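Local structure of FI20010p1 (7CFB) at residues E27-R30 against R31-Y34; V101-S104 against I105-I108; E183-N186 against S187-V190. The protein probably works in piRNA-guided gene silencing, where its extended Tudor region is thought to help assemble the piRNA amplification complex with Aub. All blocks are in the same frame, centred on the assembly; numbering follows the deposited sequence.

The three contacts are local turns or caps of one chain, met in order along the sequence. Contact 1, the start of helix 30-36, lies with its centre about 18 Å from that of contact 3, and the two touch: Y34 OH comes within 2.6 Å of S187 O, a probable hydrogen bond. Contact 2 closes the hairpin of strands 99-103 and 108-117, inside the Krimper first tudor domain; contact 3 closes the hairpin of strands 176-184 and 189-194, in the other sheet. Their centres are about 32 Å apart, on opposite sides of the chain's centre. The nearest atoms of contacts 1 and 2 are about 13 Å apart. The model is an apo form, and the sulfate belongs to contact 1.

Contact 1. Residues E27-R30 against R31-Y34; sequences ETTR and RDIY. With SO4 (sulfate ion), chain C.
The carboxylate of D32 presents one face to T29: OG1 stands almost directly over the carboxylate carbon, 3.3 Å from D32 CG, so the hydroxyl meets the flat of the group and not its edge. A second flat group, the guanidinium of R31, is met obliquely by R30 O. The ring of Y34 has a cation-pi partner in K39 and touches Y65, while the R30 guanidinium forms a salt bridge with D124.

T29 has OG1 between its own N and carbonyl carbon (chi1 62°), which turns the hydroxyl toward the first turn of the helix. There it takes a hydrogen bond from D32 N at 3.2 Å and donates one to O4 of a sulfate, 2.8 Å from T29 OG1. The same ion accepts from R31 N through its O2 at 3.2 Å, a nearly straight bond (162°), while R31 CG lies against O1. The sulfate, probably a relic of the crystallisation liquor, thus sits at the N-terminal end of the helix, where the helix dipole would be expected to favour an anion. One residue back, T28 lays CB against D32 CB at 3.7 Å and brings OG1 to 3.5 Å from I33 CB, T28 and I33 meeting at about a right angle.

The helix ladder starts with I33 N to T29 O at 3.0 Å and goes on with a weak bond from Y34 N to R30 O. R30 runs outward, extended from CG to NE, whereas Y34 sends its hydroxyl to S187 O and R158 N. Against strand 108-117, I33 packs on T113 and N115.

This is a classic helix N-cap by threonine, but not a capping box: D32 OD2 stays 4.1 Å from T29 N, and the return bond is missing.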
ATOM      1  N   GLU A  27       1.581 -18.191   6.781  1.00 41.58           N
ATOM      2  CA  GLU A  27       1.060 -16.990   7.461  1.00 37.93           C
ATOM      3  C   GLU A  27       2.224 -16.254   8.112  1.00 36.32           C
ATOM      4  O   GLU A  27       3.104 -16.905   8.608  1.00 34.33           O
ATOM      5  CB  GLU A  27       0.035 -17.389   8.504  1.00 38.28           C
ATOM      6  CG  GLU A  27      -1.212 -17.991   7.913  1.00 36.37           C
ATOM      7  CD  GLU A  27      -2.232 -18.298   8.980  1.00 44.03           C
ATOM      8  OE1 GLU A  27      -2.725 -17.372   9.612  1.00 39.21           O
ATOM      9  OE2 GLU A  27      -2.486 -19.455   9.174  1.00 43.76           O
ATOM     10  N   THR A  28       2.180 -14.934   8.128  1.00 33.70           N
ATOM     11  CA  THR A  28       3.277 -14.125   8.703  1.00 26.45           C
ATOM     12  C   THR A  28       2.723 -12.964   9.514  1.00 30.59           C
ATOM     13  O   THR A  28       1.571 -12.726   9.435  1.00 26.97           O
ATOM     14  CB  THR A  28       4.191 -13.566   7.607  1.00 38.44           C
ATOM     15  OG1 THR A  28       3.394 -12.781   6.735  1.00 41.36           O
ATOM     16  CG2 THR A  28       4.887 -14.623   6.784  1.00 37.12           C
ATOM     17  N   THR A  29       3.580 -12.306  10.281  1.00 22.42           N
ATOM     18  CA  THR A  29       3.257 -11.079  11.041  1.00 29.39           C
ATOM     19  C   THR A  29       3.340  -9.852  10.124  1.00 26.72           C
ATOM     20  O   THR A  29       3.800  -9.984   9.021  1.00 28.81           O
ATOM     21  CB  THR A  29       4.230 -10.865  12.203  1.00 32.14           C
ATOM     22  OG1 THR A  29       5.543 -10.690  11.691  1.00 29.42           O
ATOM     23  CG2 THR A  29       4.221 -11.983  13.214  1.00 31.91           C
ATOM     24  N   ARG A  30       2.903  -8.713  10.627  1.00 25.73           N
ATOM     25  CA  ARG A  30       2.928  -7.462   9.855  1.00 31.37           C
ATOM     26  C   ARG A  30       4.374  -7.109   9.500  1.00 35.00           C
ATOM     27  O   ARG A  30       4.596  -6.736   8.382  1.00 33.14           O
ATOM     28  CB  ARG A  30       2.146  -6.413  10.623  1.00 27.87           C
ATOM     29  CG  ARG A  30       0.682  -6.776  10.770  1.00 28.54           C
ATOM     30  CD  ARG A  30      -0.122  -5.669  11.359  1.00 27.72           C
ATOM     31  NE  ARG A  30      -1.538  -5.904  11.253  1.00 26.30           N
ATOM     32  CZ  ARG A  30      -2.443  -5.070  11.699  1.00 30.23           C
ATOM     33  NH1 ARG A  30      -2.070  -3.975  12.320  1.00 31.43           N
ATOM     34  NH2 ARG A  30      -3.715  -5.337  11.563  1.00 28.54           N
ATOM     35  N   ARG A  31       5.310  -7.270  10.428  1.00 30.79           N
ATOM     36  CA  ARG A  31       6.731  -6.985  10.131  1.00 28.38           C
ATOM     37  C   ARG A  31       7.255  -7.967   9.086  1.00 33.32           C
ATOM     38  O   ARG A  31       7.892  -7.522   8.176  1.00 34.49           O
ATOM     39  CB  ARG A  31       7.582  -7.018  11.401  1.00 40.10           C
ATOM     40  CG  ARG A  31       7.361  -5.853  12.354  1.00 54.47           C
ATOM     41  CD  ARG A  31       7.269  -4.446  11.770  1.00 66.21           C
ATOM     42  NE  ARG A  31       8.376  -4.080  10.899  1.00 75.50           N
ATOM     43  CZ  ARG A  31       8.280  -3.619   9.654  1.00 70.80           C
ATOM     44  NH1 ARG A  31       9.382  -3.360   8.987  1.00 55.53           N
ATOM     45  NH2 ARG A  31       7.106  -3.411   9.079  1.00 57.52           N
ATOM     46  N   ASP A  32       6.930  -9.246   9.217  1.00 27.42           N
ATOM     47  CA  ASP A  32       7.441 -10.269   8.286  1.00 25.96           C
ATOM     48  C   ASP A  32       6.912 -10.054   6.873  1.00 32.11           C
ATOM     49  O   ASP A  32       7.718 -10.064   6.008  1.00 28.57           O
ATOM     50  CB  ASP A  32       7.146 -11.687   8.763  1.00 38.60           C
ATOM     51  CG  ASP A  32       7.953 -12.130   9.969  1.00 55.00           C
ATOM     52  OD1 ASP A  32       8.907 -11.459  10.296  1.00 56.11           O
ATOM     53  OD2 ASP A  32       7.584 -13.123  10.573  1.00 58.79           O
ATOM     54  N   ILE A  33       5.624  -9.758   6.694  1.00 26.99           N
ATOM     55  CA  ILE A  33       5.034  -9.613   5.328  1.00 27.20           C
ATOM     56  C   ILE A  33       5.719  -8.463   4.596  1.00 24.34           C
ATOM     57  O   ILE A  33       6.033  -8.629   3.466  1.00 26.11           O
ATOM     58  CB  ILE A  33       3.496  -9.524   5.332  1.00 28.21           C
ATOM     59  CG1 ILE A  33       2.910  -9.559   3.920  1.00 31.29           C
ATOM     60  CG2 ILE A  33       3.006  -8.311   6.078  1.00 26.32           C
ATOM     61  CD1 ILE A  33       3.285 -10.746   3.133  1.00 24.91           C
ATOM     62  N   TYR A  34       6.015  -7.383   5.295  1.00 22.55           N
ATOM     63  CA  TYR A  34       6.748  -6.242   4.714  1.00 32.48           C
ATOM     64  C   TYR A  34       8.116  -6.707   4.221  1.00 36.32           C
ATOM     65  O   TYR A  34       8.500  -6.294   3.171  1.00 33.18           O
ATOM     66  CB  TYR A  34       6.986  -5.177   5.772  1.00 28.46           C
ATOM     67  CG  TYR A  34       7.831  -4.054   5.262  1.00 31.71           C
ATOM     68  CD1 TYR A  34       7.284  -3.105   4.438  1.00 27.27           C
ATOM     69  CD2 TYR A  34       9.175  -3.984   5.535  1.00 27.54           C
ATOM     70  CE1 TYR A  34       8.033  -2.076   3.923  1.00 31.28           C
ATOM     71  CE2 TYR A  34       9.933  -2.950   5.050  1.00 28.66           C
ATOM     72  CZ  TYR A  34       9.366  -1.984   4.247  1.00 36.84           C
ATOM     73  OH  TYR A  34      10.111  -0.975   3.747  1.00 29.78           O
TER
HETATM   74  S   SO4 C 601       5.690  -8.368  14.599  1.00 40.29           S
HETATM   75  O1  SO4 C 601       6.642  -7.394  15.126  1.00 40.04           O
HETATM   76  O2  SO4 C 601       4.866  -7.744  13.565  1.00 36.94           O
HETATM   77  O3  SO4 C 601       4.835  -8.835  15.686  1.00 35.71           O
HETATM   78  O4  SO4 C 601       6.419  -9.499  14.032  1.00 34.82           O

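Contact 2. Residues V101-S104 against I105-I108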
ATOM      1  N   VAL A 101      -7.700  -5.619  -4.738  1.00 25.59           N
ATOM      2  CA  VAL A 101      -8.970  -5.469  -4.003  1.00 25.38           C
ATOM      3  C   VAL A 101      -9.631  -4.171  -4.452  1.00 25.48           C
ATOM      4  O   VAL A 101      -8.963  -3.215  -4.688  1.00 23.55           O
ATOM      5  CB  VAL A 101      -8.788  -5.573  -2.483  1.00 29.31           C
ATOM      6  CG1 VAL A 101      -7.841  -4.535  -1.931  1.00 24.00           C
ATOM      7  CG2 VAL A 101     -10.105  -5.570  -1.746  1.00 22.31           C
ATOM      8  N   LEU A 102     -10.939  -4.206  -4.565  1.00 27.93           N
ATOM      9  CA  LEU A 102     -11.690  -3.022  -5.004  1.00 31.06           C
ATOM     10  C   LEU A 102     -12.230  -2.264  -3.804  1.00 21.94           C
ATOM     11  O   LEU A 102     -12.788  -2.869  -2.945  1.00 32.65           O
ATOM     12  CB  LEU A 102     -12.837  -3.472  -5.913  1.00 32.47           C
ATOM     13  CG  LEU A 102     -13.890  -2.403  -6.171  1.00 32.27           C
ATOM     14  CD1 LEU A 102     -13.383  -1.348  -7.118  1.00 26.49           C
ATOM     15  CD2 LEU A 102     -15.168  -3.015  -6.683  1.00 37.43           C
ATOM     16  N   ASP A 103     -11.937  -0.984  -3.747  1.00 30.61           N
ATOM     17  CA  ASP A 103     -12.604  -0.085  -2.789  1.00 30.87           C
ATOM     18  C   ASP A 103     -13.819   0.383  -3.597  1.00 33.82           C
ATOM     19  O   ASP A 103     -13.635   1.199  -4.454  1.00 30.32           O
ATOM     20  CB  ASP A 103     -11.694   1.062  -2.363  1.00 30.33           C
ATOM     21  CG  ASP A 103     -12.422   2.104  -1.549  1.00 42.28           C
ATOM     22  OD1 ASP A 103     -13.619   2.006  -1.452  1.00 38.19           O
ATOM     23  OD2 ASP A 103     -11.780   2.977  -1.020  1.00 38.49           O
ATOM     24  N   SER A 104     -14.974  -0.248  -3.397  1.00 32.59           N
ATOM     25  CA  SER A 104     -16.185   0.061  -4.201  1.00 40.49           C
ATOM     26  C   SER A 104     -16.737   1.459  -3.952  1.00 36.58           C
ATOM     27  O   SER A 104     -17.099   2.090  -4.909  1.00 46.67           O
ATOM     28  CB  SER A 104     -17.214  -1.016  -4.190  1.00 35.20           C
ATOM     29  OG  SER A 104     -17.811  -1.150  -2.934  1.00 49.28           O
ATOM     30  N   ILE A 105     -16.714   1.925  -2.720  1.00 37.66           N
ATOM     31  CA  ILE A 105     -17.239   3.285  -2.436  1.00 48.47           C
ATOM     32  C   ILE A 105     -16.428   4.344  -3.183  1.00 45.70           C
ATOM     33  O   ILE A 105     -17.030   5.143  -3.870  1.00 44.27           O
ATOM     34  CB  ILE A 105     -17.211   3.563  -0.922  1.00 43.55           C
ATOM     35  CG1 ILE A 105     -17.804   2.414  -0.117  1.00 51.87           C
ATOM     36  CG2 ILE A 105     -17.932   4.849  -0.616  1.00 44.64           C
ATOM     37  CD1 ILE A 105     -19.264   2.212  -0.327  1.00 43.17           C
ATOM     38  N   ASN A 106     -15.109   4.262  -3.121  1.00 39.72           N
ATOM     39  CA  ASN A 106     -14.247   5.309  -3.716  1.00 42.45           C
ATOM     40  C   ASN A 106     -13.737   4.936  -5.103  1.00 35.04           C
ATOM     41  O   ASN A 106     -12.914   5.615  -5.609  1.00 34.54           O
ATOM     42  CB  ASN A 106     -13.223   5.773  -2.704  1.00 42.31           C
ATOM     43  CG  ASN A 106     -13.931   6.219  -1.454  1.00 44.44           C
ATOM     44  OD1 ASN A 106     -13.802   5.592  -0.427  1.00 48.90           O
ATOM     45  ND2 ASN A 106     -14.717   7.265  -1.556  1.00 35.49           N
ATOM     46  N   ASN A 107     -14.202   3.825  -5.624  1.00 37.62           N
ATOM     47  CA  ASN A 107     -13.886   3.387  -7.003  1.00 43.26           C
ATOM     48  C   ASN A 107     -12.386   3.282  -7.322  1.00 44.06           C
ATOM     49  O   ASN A 107     -11.992   3.755  -8.371  1.00 44.19           O
ATOM     50  CB  ASN A 107     -14.667   4.208  -8.025  1.00 39.50           C
ATOM     51  CG  ASN A 107     -15.021   3.401  -9.250  1.00 51.45           C
ATOM     52  OD1 ASN A 107     -15.164   2.187  -9.185  1.00 45.22           O
ATOM     53  ND2 ASN A 107     -15.110   4.074 -10.376  1.00 56.23           N
ATOM     54  N   ILE A 108     -11.577   2.693  -6.450  1.00 39.78           N
ATOM     55  CA  ILE A 108     -10.145   2.469  -6.798  1.00 33.13           C
ATOM     56  C   ILE A 108      -9.801   1.011  -6.529  1.00 30.08           C
ATOM     57  O   ILE A 108     -10.492   0.384  -5.783  1.00 33.14           O
ATOM     58  CB  ILE A 108      -9.179   3.423  -6.087  1.00 27.54           C
ATOM     59  CG1 ILE A 108      -8.972   3.060  -4.622  1.00 33.93           C
ATOM     60  CG2 ILE A 108      -9.569   4.867  -6.276  1.00 45.66           C
ATOM     61  CD1 ILE A 108      -7.669   3.538  -4.087  1.00 35.55           C
TER
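D103 and I108 form an antiparallel hydrogen-bonded pair at the end of a hairpin, joined by D103 N to I108 O at 2.8 Å and by I108 N to D103 O at 3.2 Å, while N107, with its left-handed backbone, also faces D103 and makes a G1 beta bulge. S104 to N107 turn the chain between these ends; their own bond, N107 N to S104 O, is weak.

The side chain of D103 does most of the work. Its CG lies anti to the backbone N (chi1 171°), which carries the carboxylate forward over the turn. OD1 there receives N106 N at 3.2 Å along a nearly straight N-H (171°), yet the donor arrives well above the carboxylate plane, 62° out of it. OD2 comes to 3.6 Å from N106 CB and accepts from S227 OG on helix 215-228. On the same sheet face, CB of D103 meets CG1 of I108 at 4.1 Å. L102 reaches back with CD1 to 3.6 Å from I108 O.

S104 points its hydroxyl out of the turn to the carbonyls of R239 and P240, close to the C-terminal end of the chain, and N107 OD1 takes a bond from R82.

Both oxygens of the buried D103 carboxylate are therefore engaged, one by a backbone N-H of its own turn and the other by a hydroxyl from helix 215-228, far along the chain but packed against the turn. Such donors would be expected to steady a negative charge here, and the S227 bond links the turn directly to that helix.

Contact 3. Residues E183-N186 against S187-V190; sequences ENNN and STLV
N185 reaches across the hairpin turn toward S187 and T188. From CB, with CG set between the backbone N and carbonyl carbon (chi1 83°), the amide carbon comes to 3.6 Å from S187 OG. Its two branches then divide the work. OD1 is gripped twice by T188: the hydroxyl OG1 donates at 2.9 Å nearly along the C=O axis, and the backbone N at 3.1 Å from above the carbonyl plane, 42° out of it. ND2 gives to S187 OG at 2.9 Å; together these bonds fix the amide's rotation.

Beneath this, N184 OD1 accepts from N186 N at 3.0 Å, an Asx turn, and CD2 of L189 sits over one face of the N184 amide, 3.5 Å from N184 CG. E183 and V190 pair through both backbone bonds, their side chains running alongside each other on the other face from N184 and L189.

The turn closes the hairpin of strands 176-184 and 189-194. L189 packs inward on I157 and C159 of strand 157-161, the parallel neighbour, and N184 ND2 bonds to the carbonyls of M41 and F44.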
ATOM      1  N   GLU A 183      19.624   7.281   6.356  1.00 28.80           N
ATOM      2  CA  GLU A 183      20.093   5.897   6.232  1.00 27.54           C
ATOM      3  C   GLU A 183      19.147   5.091   5.365  1.00 30.57           C
ATOM      4  O   GLU A 183      17.966   5.284   5.423  1.00 28.96           O
ATOM      5  CB  GLU A 183      20.123   5.168   7.571  1.00 29.81           C
ATOM      6  CG  GLU A 183      20.923   5.862   8.634  1.00 45.48           C
ATOM      7  CD  GLU A 183      20.764   5.289  10.023  1.00 54.41           C
ATOM      8  OE1 GLU A 183      20.656   4.068  10.151  1.00 53.28           O
ATOM      9  OE2 GLU A 183      20.751   6.065  10.950  1.00 53.74           O
ATOM     10  N   ASN A 184      19.731   4.200   4.600  1.00 31.30           N
ATOM     11  CA  ASN A 184      18.988   3.235   3.784  1.00 27.31           C
ATOM     12  C   ASN A 184      19.630   1.897   4.078  1.00 31.36           C
ATOM     13  O   ASN A 184      20.606   1.580   3.475  1.00 33.84           O
ATOM     14  CB  ASN A 184      18.942   3.622   2.313  1.00 27.64           C
ATOM     15  CG  ASN A 184      18.132   2.662   1.480  1.00 28.98           C
ATOM     16  OD1 ASN A 184      17.935   1.533   1.868  1.00 27.93           O
ATOM     17  ND2 ASN A 184      17.658   3.113   0.341  1.00 22.66           N
ATOM     18  N   ASN A 185      19.046   1.104   4.987  1.00 31.67           N
ATOM     19  CA  ASN A 185      19.632  -0.215   5.375  1.00 41.89           C
ATOM     20  C   ASN A 185      19.193  -1.326   4.406  1.00 44.84           C
ATOM     21  O   ASN A 185      19.669  -2.469   4.556  1.00 51.83           O
ATOM     22  CB  ASN A 185      19.294  -0.578   6.824  1.00 58.15           C
ATOM     23  CG  ASN A 185      17.928  -1.215   6.970  1.00 53.25           C
ATOM     24  OD1 ASN A 185      16.929  -0.519   7.136  1.00 49.63           O
ATOM     25  ND2 ASN A 185      17.876  -2.536   6.910  1.00 55.11           N
ATOM     26  N   ASN A 186      18.320  -0.980   3.459  1.00 46.57           N
ATOM     27  CA  ASN A 186      17.747  -1.863   2.422  1.00 34.12           C
ATOM     28  C   ASN A 186      16.439  -2.524   2.851  1.00 53.32           C
ATOM     29  O   ASN A 186      16.007  -3.429   2.159  1.00 60.88           O
ATOM     30  CB  ASN A 186      18.771  -2.718   1.688  1.00 42.39           C
ATOM     31  CG  ASN A 186      19.900  -1.883   1.149  1.00 47.20           C
ATOM     32  OD1 ASN A 186      19.698  -1.018   0.298  1.00 44.80           O
ATOM     33  ND2 ASN A 186      21.073  -2.113   1.692  1.00 34.64           N
ATOM     34  N   SER A 187      15.898  -2.211   4.009  1.00 43.35           N
ATOM     35  CA  SER A 187      14.512  -2.669   4.194  1.00 38.69           C
ATOM     36  C   SER A 187      13.718  -1.440   4.616  1.00 35.93           C
ATOM     37  O   SER A 187      12.608  -1.284   4.194  1.00 33.02           O
ATOM     38  CB  SER A 187      14.448  -3.780   5.167  1.00 53.02           C
ATOM     39  OG  SER A 187      15.116  -3.416   6.358  1.00 42.75           O
ATOM     40  N   THR A 188      14.372  -0.556   5.348  1.00 33.18           N
ATOM     41  CA  THR A 188      13.715   0.643   5.909  1.00 30.33           C
ATOM     42  C   THR A 188      14.596   1.869   5.737  1.00 30.12           C
ATOM     43  O   THR A 188      15.753   1.732   5.451  1.00 30.20           O
ATOM     44  CB  THR A 188      13.361   0.498   7.396  1.00 38.64           C
ATOM     45  OG1 THR A 188      14.525   0.638   8.192  1.00 34.42           O
ATOM     46  CG2 THR A 188      12.688  -0.804   7.752  1.00 32.90           C
ATOM     47  N   LEU A 189      14.020   3.029   5.958  1.00 28.34           N
ATOM     48  CA  LEU A 189      14.752   4.281   5.763  1.00 28.57           C
ATOM     49  C   LEU A 189      14.715   5.125   7.026  1.00 35.52           C
ATOM     50  O   LEU A 189      13.782   5.046   7.787  1.00 31.55           O
ATOM     51  CB  LEU A 189      14.061   5.101   4.674  1.00 26.10           C
ATOM     52  CG  LEU A 189      13.875   4.497   3.293  1.00 27.06           C
ATOM     53  CD1 LEU A 189      13.146   5.475   2.400  1.00 20.65           C
ATOM     54  CD2 LEU A 189      15.205   4.121   2.683  1.00 23.78           C
ATOM     55  N   VAL A 190      15.762   5.899   7.202  1.00 30.09           N
ATOM     56  CA  VAL A 190      15.751   6.964   8.218  1.00 29.98           C
ATOM     57  C   VAL A 190      15.850   8.223   7.377  1.00 28.07           C
ATOM     58  O   VAL A 190      16.841   8.395   6.727  1.00 29.71           O
ATOM     59  CB  VAL A 190      16.889   6.822   9.233  1.00 29.59           C
ATOM     60  CG1 VAL A 190      16.990   8.050  10.097  1.00 33.31           C
ATOM     61  CG2 VAL A 190      16.734   5.576  10.074  1.00 30.97           C
TER